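Local coordinates for protein choloylglycine hydrolase (Clostridium perfringens, PDB 2BJF) that hydrolyses the amide bond of glycine- and taurine-conjugated bile salts to free bile acids, and also has bile acid amine N-acyltransferase activity, at residues Gly17-Ile22 and Asn257-Val262; Tyr24-Ser29 and Thr276-Cys281; Gly218-Phe223 and Arg228-Ala233. All blocks are in the same frame, centred on the assembly; numbering follows the deposited sequence. Where two conformers were deposited one is given.

All three contacts are buried, but they sit at different depths in the fold. Contacts 1 and 2 each put one strand into the same antiparallel sheet, in which strands 14-22 and 275-283 are neighbours, and both touch the bound deoxycholate. Contact 1 is bridged by two waters, with Met261 packing on Asp21, whereas contact 2 is mainly aromatic and lines one side of the steroid pocket. Contact 3 lies further from the chain centre, about 12 Å from contact 1 between centres, and holds a loop to helix 225-243 through arginines that donate to backbone carbonyls. It touches contact 1 but not contact 2. The second subunit of the tetramer reaches contacts 1 and 3.

Contact 1 of 3, residues Gly17-Ile22 and Asn257-Val262. With DXC ((3alpha,5beta,12alpha)-3,12-dihydroxycholan-24-oic acid), chain B.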
loop_
_atom_site.group_PDB
_atom_site.type_symbol
_atom_site.label_atom_id
_atom_site.label_comp_id
_atom_site.label_asym_id
_atom_site.label_seq_id
_atom_site.Cartn_x
_atom_site.Cartn_y
_atom_site.Cartn_z
ATOM N N GLY A 17 -2.089 24.639 -15.143
ATOM C CA GLY A 17 -1.209 23.933 -16.064
ATOM C C GLY A 17 -1.234 22.432 -15.889
ATOM O O GLY A 17 -2.149 21.883 -15.269
ATOM N N ARG A 18 -0.219 21.765 -16.435
ATOM C CA ARG A 18 -0.236 20.308 -16.522
ATOM C C ARG A 18 1.117 19.658 -16.779
ATOM O O ARG A 18 2.020 20.274 -17.350
ATOM C CB ARG A 18 -1.223 19.859 -17.615
ATOM C CG ARG A 18 -0.941 20.427 -19.016
ATOM C CD ARG A 18 -0.061 19.506 -19.867
ATOM N NE ARG A 18 -0.696 18.214 -20.120
ATOM C CZ ARG A 18 -1.655 18.000 -21.020
ATOM N NH1 ARG A 18 -2.110 18.992 -21.780
ATOM N NH2 ARG A 18 -2.164 16.782 -21.161
ATOM N N ASN A 19 1.235 18.407 -16.342
ATOM C CA ASN A 19 2.238 17.487 -16.858
ATOM C C ASN A 19 1.701 16.857 -18.134
ATOM O O ASN A 19 0.546 16.421 -18.175
ATOM C CB ASN A 19 2.519 16.366 -15.853
ATOM C CG ASN A 19 3.468 16.781 -14.744
ATOM O OD1 ASN A 19 4.123 17.821 -14.812
ATOM N ND2 ASN A 19 3.550 15.952 -13.710
ATOM N N MET A 20 2.533 16.813 -19.172
ATOM C CA MET A 20 2.207 16.072 -20.385
ATOM C C MET A 20 2.918 14.728 -20.350
ATOM O O MET A 20 4.139 14.665 -20.494
ATOM C CB MET A 20 2.619 16.858 -21.633
ATOM C CG MET A 20 2.551 16.058 -22.938
ATOM S SD MET A 20 0.887 15.545 -23.387
ATOM C CE MET A 20 0.165 17.126 -23.801
ATOM N N ASP A 21 2.147 13.659 -20.157
ATOM C CA ASP A 21 2.707 12.315 -20.038
ATOM C C ASP A 21 2.425 11.484 -21.288
ATOM O O ASP A 21 1.334 10.924 -21.443
ATOM C CB ASP A 21 2.171 11.607 -18.785
ATOM C CG ASP A 21 2.377 12.415 -17.507
ATOM O OD1 ASP A 21 3.288 13.271 -17.458
ATOM O OD2 ASP A 21 1.623 12.177 -16.539
ATOM N N ILE A 22 3.412 11.429 -22.180
ATOM C CA ILE A 22 3.331 10.653 -23.425
ATOM C C ILE A 22 4.694 10.047 -23.780
ATOM O O ILE A 22 5.729 10.494 -23.278
ATOM C CB ILE A 22 2.786 11.489 -24.624
ATOM C CG1 ILE A 22 3.520 12.831 -24.745
ATOM C CG2 ILE A 22 1.266 11.685 -24.515
ATOM C CD1 ILE A 22 3.128 13.659 -25.957
ATOM N N ASN A 257 6.164 17.694 -10.064
ATOM C CA ASN A 257 7.360 16.841 -10.098
ATOM C C ASN A 257 7.128 15.499 -9.396
ATOM O O ASN A 257 7.667 14.471 -9.807
ATOM C CB ASN A 257 8.568 17.540 -9.459
ATOM C CG ASN A 257 9.205 18.604 -10.356
ATOM O OD1 ASN A 257 10.138 19.289 -9.933
ATOM N ND2 ASN A 257 8.712 18.748 -11.584
ATOM N N ASN A 258 6.318 15.520 -8.339
ATOM C CA ASN A 258 6.046 14.326 -7.548
ATOM C C ASN A 258 5.300 13.241 -8.325
ATOM O O ASN A 258 5.427 12.053 -8.021
ATOM C CB ASN A 258 5.272 14.692 -6.281
ATOM C CG ASN A 258 5.014 13.494 -5.390
ATOM O OD1 ASN A 258 3.930 12.909 -5.423
ATOM N ND2 ASN A 258 6.013 13.108 -4.607
ATOM N N VAL A 259 4.527 13.658 -9.325
ATOM C CA VAL A 259 3.753 12.723 -10.146
ATOM C C VAL A 259 4.293 12.602 -11.576
ATOM O O VAL A 259 3.647 12.016 -12.448
ATOM C CB VAL A 259 2.235 13.067 -10.149
ATOM C CG1 VAL A 259 1.616 12.781 -8.782
ATOM C CG2 VAL A 259 1.991 14.519 -10.567
ATOM N N ALA A 260 5.488 13.144 -11.799
ATOM C CA ALA A 260 6.140 13.076 -13.103
ATOM C C ALA A 260 6.701 11.682 -13.381
ATOM O O ALA A 260 7.254 11.036 -12.488
ATOM C CB ALA A 260 7.242 14.128 -13.203
ATOM N N MET A 261 6.544 11.222 -14.620
ATOM C CA MET A 261 7.083 9.930 -15.039
ATOM C C MET A 261 8.565 10.038 -15.385
ATOM O O MET A 261 9.007 11.041 -15.957
ATOM C CB MET A 261 6.301 9.368 -16.226
ATOM C CG MET A 261 4.868 8.994 -15.896
ATOM S SD MET A 261 3.956 8.451 -17.346
ATOM C CE MET A 261 2.306 8.336 -16.666
ATOM N N VAL A 262 9.311 8.993 -15.037
ATOM C CA VAL A 262 10.769 8.953 -15.174
ATOM C C VAL A 262 11.164 7.865 -16.174
ATOM O O VAL A 262 10.628 6.754 -16.129
ATOM C CB VAL A 262 11.447 8.675 -13.802
ATOM C CG1 VAL A 262 12.966 8.723 -13.914
ATOM C CG2 VAL A 262 10.966 9.667 -12.744
HETATM C C1 DXC B . -3.478 11.803 -34.418
HETATM C C2 DXC B . -4.635 12.717 -34.015
HETATM C C3 DXC B . -4.400 14.194 -34.377
HETATM C C4 DXC B . -3.048 14.750 -33.893
HETATM C C5 DXC B . -1.927 13.791 -34.301
HETATM C C6 DXC B . -2.157 12.340 -33.876
HETATM C C7 DXC B . -5.596 15.030 -33.894
HETATM C C8 DXC B . -5.606 15.286 -32.386
HETATM C C9 DXC B . -4.263 15.752 -31.821
HETATM C C10 DXC B . -3.076 14.919 -32.352
HETATM C C11 DXC B . -4.239 15.631 -30.294
HETATM C C12 DXC B . -2.951 16.124 -29.630
HETATM C C13 DXC B . -1.749 15.347 -30.190
HETATM C C14 DXC B . -1.737 15.365 -31.727
HETATM C C15 DXC B . -5.392 16.213 -29.475
HETATM C C16 DXC B . -4.805 16.288 -28.061
HETATM C C17 DXC B . -3.331 15.854 -28.165
HETATM C C18 DXC B . -2.762 16.088 -34.572
HETATM C C19 DXC B . -2.469 16.416 -27.014
HETATM O O1 DXC B . -1.733 13.992 -29.715
HETATM O O2 DXC B . -3.706 10.489 -33.894
HETATM C C20 DXC B . -2.725 17.629 -29.869
HETATM C C21 DXC B . -2.906 15.852 -25.656
HETATM C C22 DXC B . -2.787 14.326 -25.575
HETATM C C23 DXC B . -2.664 13.828 -24.153
HETATM O O3 DXC B . -2.507 14.645 -23.220
HETATM O O4 DXC B . -2.723 12.594 -23.966
HETATM C C24 DXC B . -0.960 16.220 -27.185
HETATM O O HOH W 1 1.921 13.374 -14.166
HETATM O O HOH W 2 6.963 17.582 -13.474
#
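The carboxamide of Asn19 meets the type I beta turn Asn257-Ala260 with its nitrogen end, ND2 lying 3.8 Å from CG2 of Val259 and close to the methyl of Ala260; ND2 also donates to Leu256 O. On the other side of the strand, the guanidinium of Arg18 carries CE of Met20 over the centre of one face, 3.4 Å above the plane. The edge of the same group is used by NE, which donates to the Asn19 carbonyl O at 2.9 Å; that oxygen lies in the guanidinium plane, while NE stands above the carbonyl plane. Arg18 NH2 comes within 3.0 Å of deoxycholate O3. This Arg18 also forms a salt bridge to Asp69 and a bond to Gly80 O, which hold its orientation.

Alternate strand residues thus divide the work: Arg18 and Met20 serve the ligand, Asn19 and Asp21 the loop. A chi1 of -54° sets the carboxylate of Asp21 beside its own backbone N. Both CB and OD2 of Asp21 meet Met261 CE at 3.9 Å, Met261 reaching them on a chain extended beyond CG. A water joins three groups, accepting from Asn19 ND2 and donating to Asp21 OD2, 2.7 Å away, and to the Val259 carbonyl. A second water links Asn19 OD1 to Asn257 ND2. Direct bonds also hold the polar ends: Asn19 OD1 to Thr279 OG1, and Asp21 OD1 to Thr276 OG1, both on strand 275-283.

Asp21 OD2 also bonds to the N-terminal nitrogen of Cys2, the inferred nucleophile. An N-terminal cysteine held at a sheet strand, its amino group bonded to an acidic residue, fits an Ntn-hydrolase active site; in this enzyme the bile acid lies on the other side of the strand.

Contact 2 of 3, residues Tyr24-Ser29 and Thr276-Cys281; sequences YSFNQS and TQYTSC. With DXC ((3alpha,5beta,12alpha)-3,12-dihydroxycholan-24-oic acid), chain B.
Phe26 and Tyr278 meet edge to edge at the tight end of this contact: CZ of Phe26 is 4.1 Å from CE2 of Tyr278, each atom near the plane of the other ring, while the two side chains cross at about a right angle. Phe26 is sandwiched as well. The branch methyl C24 of deoxycholate sits over the centre of one face, 3.5 Å above the plane, and CB of Gln28 covers the opposite face nearer the rim. The first side-chain bond of Phe26 runs alongside the strand, and with CG lodged between the backbone N and carbonyl carbon (chi1 63°) the end of the ring comes nearer to Tyr278. The edge of Tyr278 also receives Gln28 NE2, 4.3 Å from CD2. Asp69 takes the Tyr278 hydroxyl in a hydrogen bond.

The loop joins strands 14-22 and 29-33, the second in the other sheet of the Ntn-hydrolase fold, and here forms a wall of the bile acid pocket. Gln28 folds back on the loop, OE1 accepting from Phe26 N at 2.9 Å with a bent N-H...O angle of 135°.

The far side is looser. Tyr24 lies against Gln277 mainly through its backbone, and its ring edge faces the steroid hydroxyl, with OH 3.5 Å from deoxycholate O1. Ser25 and Asn27 are exposed, and an ST turn ties them, Ser25 OG accepting from Asn27 N at 3.3 Å.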
loop_
_atom_site.group_PDB
_atom_site.type_symbol
_atom_site.label_atom_id
_atom_site.label_comp_id
_atom_site.label_asym_id
_atom_site.label_seq_id
_atom_site.Cartn_x
_atom_site.Cartn_y
_atom_site.Cartn_z
ATOM N N TYR A 24 5.820 9.858 -26.932
ATOM C CA TYR A 24 6.105 10.344 -28.280
ATOM C C TYR A 24 6.168 11.871 -28.342
ATOM O O TYR A 24 5.770 12.557 -27.400
ATOM C CB TYR A 24 5.042 9.820 -29.260
ATOM C CG TYR A 24 3.621 10.221 -28.909
ATOM C CD1 TYR A 24 3.054 11.384 -29.431
ATOM C CD2 TYR A 24 2.842 9.435 -28.058
ATOM C CE1 TYR A 24 1.752 11.758 -29.112
ATOM C CE2 TYR A 24 1.538 9.801 -27.731
ATOM C CZ TYR A 24 1.000 10.963 -28.263
ATOM O OH TYR A 24 -0.289 11.332 -27.949
ATOM N N SER A 25 6.682 12.389 -29.455
ATOM C CA SER A 25 6.616 13.815 -29.755
ATOM C C SER A 25 5.430 14.071 -30.674
ATOM O O SER A 25 5.176 13.288 -31.591
ATOM C CB SER A 25 7.910 14.280 -30.427
ATOM O OG SER A 25 7.764 15.572 -30.995
ATOM N N PHE A 26 4.701 15.156 -30.424
ATOM C CA PHE A 26 3.621 15.558 -31.328
ATOM C C PHE A 26 3.947 16.823 -32.127
ATOM O O PHE A 26 3.063 17.627 -32.432
ATOM C CB PHE A 26 2.250 15.625 -30.614
ATOM C CG PHE A 26 2.157 16.642 -29.502
ATOM C CD1 PHE A 26 1.479 17.843 -29.698
ATOM C CD2 PHE A 26 2.695 16.379 -28.245
ATOM C CE1 PHE A 26 1.363 18.778 -28.670
ATOM C CE2 PHE A 26 2.591 17.310 -27.211
ATOM C CZ PHE A 26 1.922 18.511 -27.423
ATOM N N ASN A 27 5.226 16.963 -32.485
ATOM C CA ASN A 27 5.733 18.131 -33.217
ATOM C C ASN A 27 5.249 19.440 -32.598
ATOM O O ASN A 27 4.814 20.357 -33.301
ATOM C CB ASN A 27 5.354 18.057 -34.702
ATOM C CG ASN A 27 5.996 16.881 -35.415
ATOM O OD1 ASN A 27 7.129 16.495 -35.119
ATOM N ND2 ASN A 27 5.275 16.310 -36.373
ATOM N N GLN A 28 5.328 19.508 -31.273
ATOM C CA GLN A 28 4.761 20.621 -30.524
ATOM C C GLN A 28 5.574 21.905 -30.622
ATOM O O GLN A 28 6.801 21.883 -30.746
ATOM C CB GLN A 28 4.539 20.251 -29.052
ATOM C CG GLN A 28 5.782 19.804 -28.289
ATOM C CD GLN A 28 5.935 18.295 -28.228
ATOM O OE1 GLN A 28 5.789 17.595 -29.231
ATOM N NE2 GLN A 28 6.239 17.785 -27.039
ATOM N N SER A 29 4.853 23.020 -30.577
ATOM C CA SER A 29 5.435 24.339 -30.399
ATOM C C SER A 29 4.453 25.141 -29.557
ATOM O O SER A 29 3.306 24.722 -29.363
ATOM C CB SER A 29 5.671 25.019 -31.751
ATOM O OG SER A 29 4.451 25.250 -32.431
ATOM N N THR A 276 7.078 12.302 -18.561
ATOM C CA THR A 276 6.549 13.658 -18.460
ATOM C C THR A 276 7.400 14.505 -19.405
ATOM O O THR A 276 8.491 14.964 -19.039
ATOM C CB THR A 276 6.576 14.195 -17.015
ATOM O OG1 THR A 276 5.712 13.391 -16.202
ATOM C CG2 THR A 276 6.099 15.648 -16.961
ATOM N N GLN A 277 6.897 14.687 -20.623
ATOM C CA GLN A 277 7.628 15.381 -21.684
ATOM C C GLN A 277 7.827 16.860 -21.366
ATOM O O GLN A 277 8.904 17.410 -21.603
ATOM C CB GLN A 277 6.916 15.220 -23.031
ATOM C CG GLN A 277 6.799 13.776 -23.523
ATOM C CD GLN A 277 8.079 13.220 -24.141
ATOM O OE1 GLN A 277 8.188 12.016 -24.370
ATOM N NE2 GLN A 277 9.043 14.091 -24.422
ATOM N N TYR A 278 6.781 17.490 -20.838
ATOM C CA TYR A 278 6.844 18.885 -20.401
ATOM C C TYR A 278 5.895 19.175 -19.242
ATOM O O TYR A 278 4.949 18.420 -18.986
ATOM C CB TYR A 278 6.629 19.871 -21.569
ATOM C CG TYR A 278 5.221 19.975 -22.121
ATOM C CD1 TYR A 278 4.263 20.785 -21.506
ATOM C CD2 TYR A 278 4.861 19.300 -23.284
ATOM C CE1 TYR A 278 2.973 20.894 -22.021
ATOM C CE2 TYR A 278 3.577 19.409 -23.812
ATOM C CZ TYR A 278 2.639 20.200 -23.171
ATOM O OH TYR A 278 1.370 20.304 -23.694
ATOM N N THR A 279 6.176 20.265 -18.539
ATOM C CA THR A 279 5.320 20.759 -17.474
ATOM C C THR A 279 5.032 22.225 -17.757
ATOM O O THR A 279 5.953 23.041 -17.835
ATOM C CB THR A 279 5.989 20.599 -16.095
ATOM O OG1 THR A 279 6.311 19.221 -15.877
ATOM C CG2 THR A 279 5.067 21.082 -14.980
ATOM N N SER A 280 3.754 22.546 -17.933
ATOM C CA SER A 280 3.337 23.916 -18.213
ATOM C C SER A 280 2.616 24.525 -17.017
ATOM O O SER A 280 1.939 23.825 -16.261
ATOM C CB SER A 280 2.451 23.974 -19.459
ATOM O OG SER A 280 1.194 23.361 -19.238
ATOM N N CYS A 281 2.785 25.832 -16.849
ATOM C CA CYS A 281 2.117 26.585 -15.799
ATOM C C CYS A 281 1.759 27.956 -16.344
ATOM O O CYS A 281 2.639 28.756 -16.658
ATOM C CB CYS A 281 3.017 26.722 -14.570
ATOM S SG CYS A 281 2.296 27.703 -13.233
HETATM C C1 DXC B . -3.478 11.803 -34.418
HETATM C C2 DXC B . -4.635 12.717 -34.015
HETATM C C3 DXC B . -4.400 14.194 -34.377
HETATM C C4 DXC B . -3.048 14.750 -33.893
HETATM C C5 DXC B . -1.927 13.791 -34.301
HETATM C C6 DXC B . -2.157 12.340 -33.876
HETATM C C7 DXC B . -5.596 15.030 -33.894
HETATM C C8 DXC B . -5.606 15.286 -32.386
HETATM C C9 DXC B . -4.263 15.752 -31.821
HETATM C C10 DXC B . -3.076 14.919 -32.352
HETATM C C11 DXC B . -4.239 15.631 -30.294
HETATM C C12 DXC B . -2.951 16.124 -29.630
HETATM C C13 DXC B . -1.749 15.347 -30.190
HETATM C C14 DXC B . -1.737 15.365 -31.727
HETATM C C15 DXC B . -5.392 16.213 -29.475
HETATM C C16 DXC B . -4.805 16.288 -28.061
HETATM C C17 DXC B . -3.331 15.854 -28.165
HETATM C C18 DXC B . -2.762 16.088 -34.572
HETATM C C19 DXC B . -2.469 16.416 -27.014
HETATM O O1 DXC B . -1.733 13.992 -29.715
HETATM O O2 DXC B . -3.706 10.489 -33.894
HETATM C C20 DXC B . -2.725 17.629 -29.869
HETATM C C21 DXC B . -2.906 15.852 -25.656
HETATM C C22 DXC B . -2.787 14.326 -25.575
HETATM C C23 DXC B . -2.664 13.828 -24.153
HETATM O O3 DXC B . -2.507 14.645 -23.220
HETATM O O4 DXC B . -2.723 12.594 -23.966
HETATM C C24 DXC B . -0.960 16.220 -27.185
#

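Contact 3 of 3, residues Gly218-Phe223 and Arg228-Ala233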
loop_
_atom_site.group_PDB
_atom_site.type_symbol
_atom_site.label_atom_id
_atom_site.label_comp_id
_atom_site.label_asym_id
_atom_site.label_seq_id
_atom_site.Cartn_x
_atom_site.Cartn_y
_atom_site.Cartn_z
ATOM N N GLY A 218 0.926 4.873 3.465
ATOM C CA GLY A 218 -0.296 4.411 2.812
ATOM C C GLY A 218 -0.589 5.161 1.521
ATOM O O GLY A 218 -1.403 4.716 0.712
ATOM N N LEU A 219 0.066 6.305 1.330
ATOM C CA LEU A 219 -0.046 7.050 0.076
ATOM C C LEU A 219 0.509 6.193 -1.065
ATOM O O LEU A 219 1.616 5.661 -0.949
ATOM C CB LEU A 219 0.711 8.381 0.167
ATOM C CG LEU A 219 0.452 9.442 -0.909
ATOM C CD1 LEU A 219 -0.908 10.112 -0.724
ATOM C CD2 LEU A 219 1.557 10.488 -0.904
ATOM N N PRO A 220 -0.266 6.033 -2.159
ATOM C CA PRO A 220 0.200 5.204 -3.277
ATOM C C PRO A 220 1.324 5.872 -4.069
ATOM O O PRO A 220 1.254 7.071 -4.349
ATOM C CB PRO A 220 -1.054 5.035 -4.139
ATOM C CG PRO A 220 -1.898 6.215 -3.830
ATOM C CD PRO A 220 -1.608 6.595 -2.403
ATOM N N GLY A 221 2.345 5.094 -4.425
ATOM C CA GLY A 221 3.554 5.637 -5.051
ATOM C C GLY A 221 3.803 5.341 -6.513
ATOM O O GLY A 221 4.813 5.781 -7.070
ATOM N N ASP A 222 2.893 4.602 -7.137
ATOM C CA ASP A 222 3.029 4.241 -8.544
ATOM C C ASP A 222 2.582 5.384 -9.458
ATOM O O ASP A 222 2.218 6.467 -8.988
ATOM C CB ASP A 222 2.222 2.982 -8.842
ATOM C CG ASP A 222 0.751 3.175 -8.579
ATOM O OD1 ASP A 222 0.337 3.099 -7.402
ATOM O OD2 ASP A 222 0.014 3.422 -9.550
ATOM N N PHE A 223 2.598 5.130 -10.764
ATOM C CA PHE A 223 2.339 6.175 -11.752
ATOM C C PHE A 223 1.004 6.026 -12.487
ATOM O O PHE A 223 0.782 6.690 -13.504
ATOM C CB PHE A 223 3.508 6.269 -12.744
ATOM C CG PHE A 223 4.828 6.583 -12.097
ATOM C CD1 PHE A 223 5.198 7.901 -11.847
ATOM C CD2 PHE A 223 5.701 5.560 -11.732
ATOM C CE1 PHE A 223 6.417 8.198 -11.240
ATOM C CE2 PHE A 223 6.924 5.847 -11.125
ATOM C CZ PHE A 223 7.282 7.168 -10.883
ATOM N N ARG A 228 -1.723 8.891 -9.002
ATOM C CA ARG A 228 -1.262 10.260 -9.221
ATOM C C ARG A 228 -2.300 11.288 -8.775
ATOM O O ARG A 228 -1.943 12.319 -8.203
ATOM C CB ARG A 228 -0.849 10.477 -10.680
ATOM C CG ARG A 228 0.426 9.734 -11.057
ATOM C CD ARG A 228 0.914 10.086 -12.455
ATOM N NE ARG A 228 0.149 9.426 -13.514
ATOM C CZ ARG A 228 -0.838 9.993 -14.203
ATOM N NH1 ARG A 228 -1.212 11.241 -13.943
ATOM N NH2 ARG A 228 -1.461 9.307 -15.153
ATOM N N PHE A 229 -3.579 10.993 -9.018
ATOM C CA PHE A 229 -4.680 11.860 -8.581
ATOM C C PHE A 229 -4.649 12.045 -7.064
ATOM O O PHE A 229 -4.728 13.170 -6.570
ATOM C CB PHE A 229 -6.032 11.290 -9.032
ATOM C CG PHE A 229 -7.191 12.246 -8.876
ATOM C CD1 PHE A 229 -7.711 12.913 -9.981
ATOM C CD2 PHE A 229 -7.781 12.457 -7.629
ATOM C CE1 PHE A 229 -8.788 13.793 -9.845
ATOM C CE2 PHE A 229 -8.856 13.333 -7.483
ATOM C CZ PHE A 229 -9.362 14.001 -8.594
ATOM N N ILE A 230 -4.521 10.937 -6.334
ATOM C CA ILE A 230 -4.458 10.982 -4.873
ATOM C C ILE A 230 -3.285 11.840 -4.401
ATOM O O ILE A 230 -3.462 12.728 -3.566
ATOM C CB ILE A 230 -4.387 9.557 -4.246
ATOM C CG1 ILE A 230 -5.614 8.714 -4.641
ATOM C CG2 ILE A 230 -4.212 9.630 -2.721
ATOM C CD1 ILE A 230 -6.975 9.309 -4.262
ATOM N N ARG A 231 -2.099 11.592 -4.955
ATOM C CA ARG A 231 -0.900 12.318 -4.541
ATOM C C ARG A 231 -1.008 13.825 -4.772
ATOM O O ARG A 231 -0.781 14.606 -3.850
ATOM C CB ARG A 231 0.361 11.750 -5.204
ATOM C CG ARG A 231 0.734 10.356 -4.714
ATOM C CD ARG A 231 2.251 10.140 -4.674
ATOM N NE ARG A 231 2.902 10.305 -5.977
ATOM C CZ ARG A 231 2.913 9.391 -6.947
ATOM N NH1 ARG A 231 2.290 8.227 -6.795
ATOM N NH2 ARG A 231 3.547 9.647 -8.083
ATOM N N VAL A 232 -1.381 14.228 -5.986
ATOM C CA VAL A 232 -1.480 15.655 -6.312
ATOM C C VAL A 232 -2.577 16.355 -5.493
ATOM O O VAL A 232 -2.403 17.497 -5.069
ATOM C CB VAL A 232 -1.602 15.911 -7.849
ATOM C CG1 VAL A 232 -2.920 15.394 -8.415
ATOM C CG2 VAL A 232 -1.405 17.382 -8.178
ATOM N N ALA A 233 -3.683 15.656 -5.247
ATOM C CA ALA A 233 -4.783 16.217 -4.459
ATOM C C ALA A 233 -4.343 16.568 -3.038
ATOM O O ALA A 233 -4.640 17.658 -2.542
ATOM C CB ALA A 233 -5.964 15.260 -4.432
#
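Arg231 NH1 grips two carbonyls of the loop ahead of its helix: Pro220 O at 2.9 Å and Asp222 O at 2.8 Å. Both oxygens sit at the edge of the guanidinium, near its plane. The bond to Asp222 is nearly straight (173°) and lies in the carbonyl plane, while the one to Pro220 meets its carbonyl at a tilt. A third bond runs from Arg228 NE to Phe223 O at 2.8 Å; the oxygen is again at the guanidinium edge, but here NE stands well above the carbonyl plane.

Both arginines have further partners that fix their rotation. Arg231 NE donates to Asn258 OD1, while Arg228 NH1 and NH2 bond to Cys2 O and Asn175 OD1, so that Arg228 joins the loop to the active-site end. Bends at chi2 (-146°) and chi3 (-59°) turn the Arg231 guanidinium toward the loop carbonyls, leaving CG and CD against Leu219. Asp222 turns its carboxylate to Thr224 and Ser227 at the start of the helix.

Outward from the polar centre the packing is apolar. Leu219 CD2 rests on Arg231 CD at 3.8 Å, and its other methyl, CD1, reaches Ile230 CG2 at 3.9 Å as the two side chains slide past each other in opposite directions. The ring of Pro220 crosses Ile230 at about a right angle, CD lying 4.0 Å from CG2.

Leu219 and Gly221 also make backbone hydrogen bonds to a neighbouring subunit. The two arginines thus tie the loop to helix 225-243, part of a helical layer of the Ntn-hydrolase fold, with Arg228 reaching Cys2 of the active site and the loop meeting the second subunit.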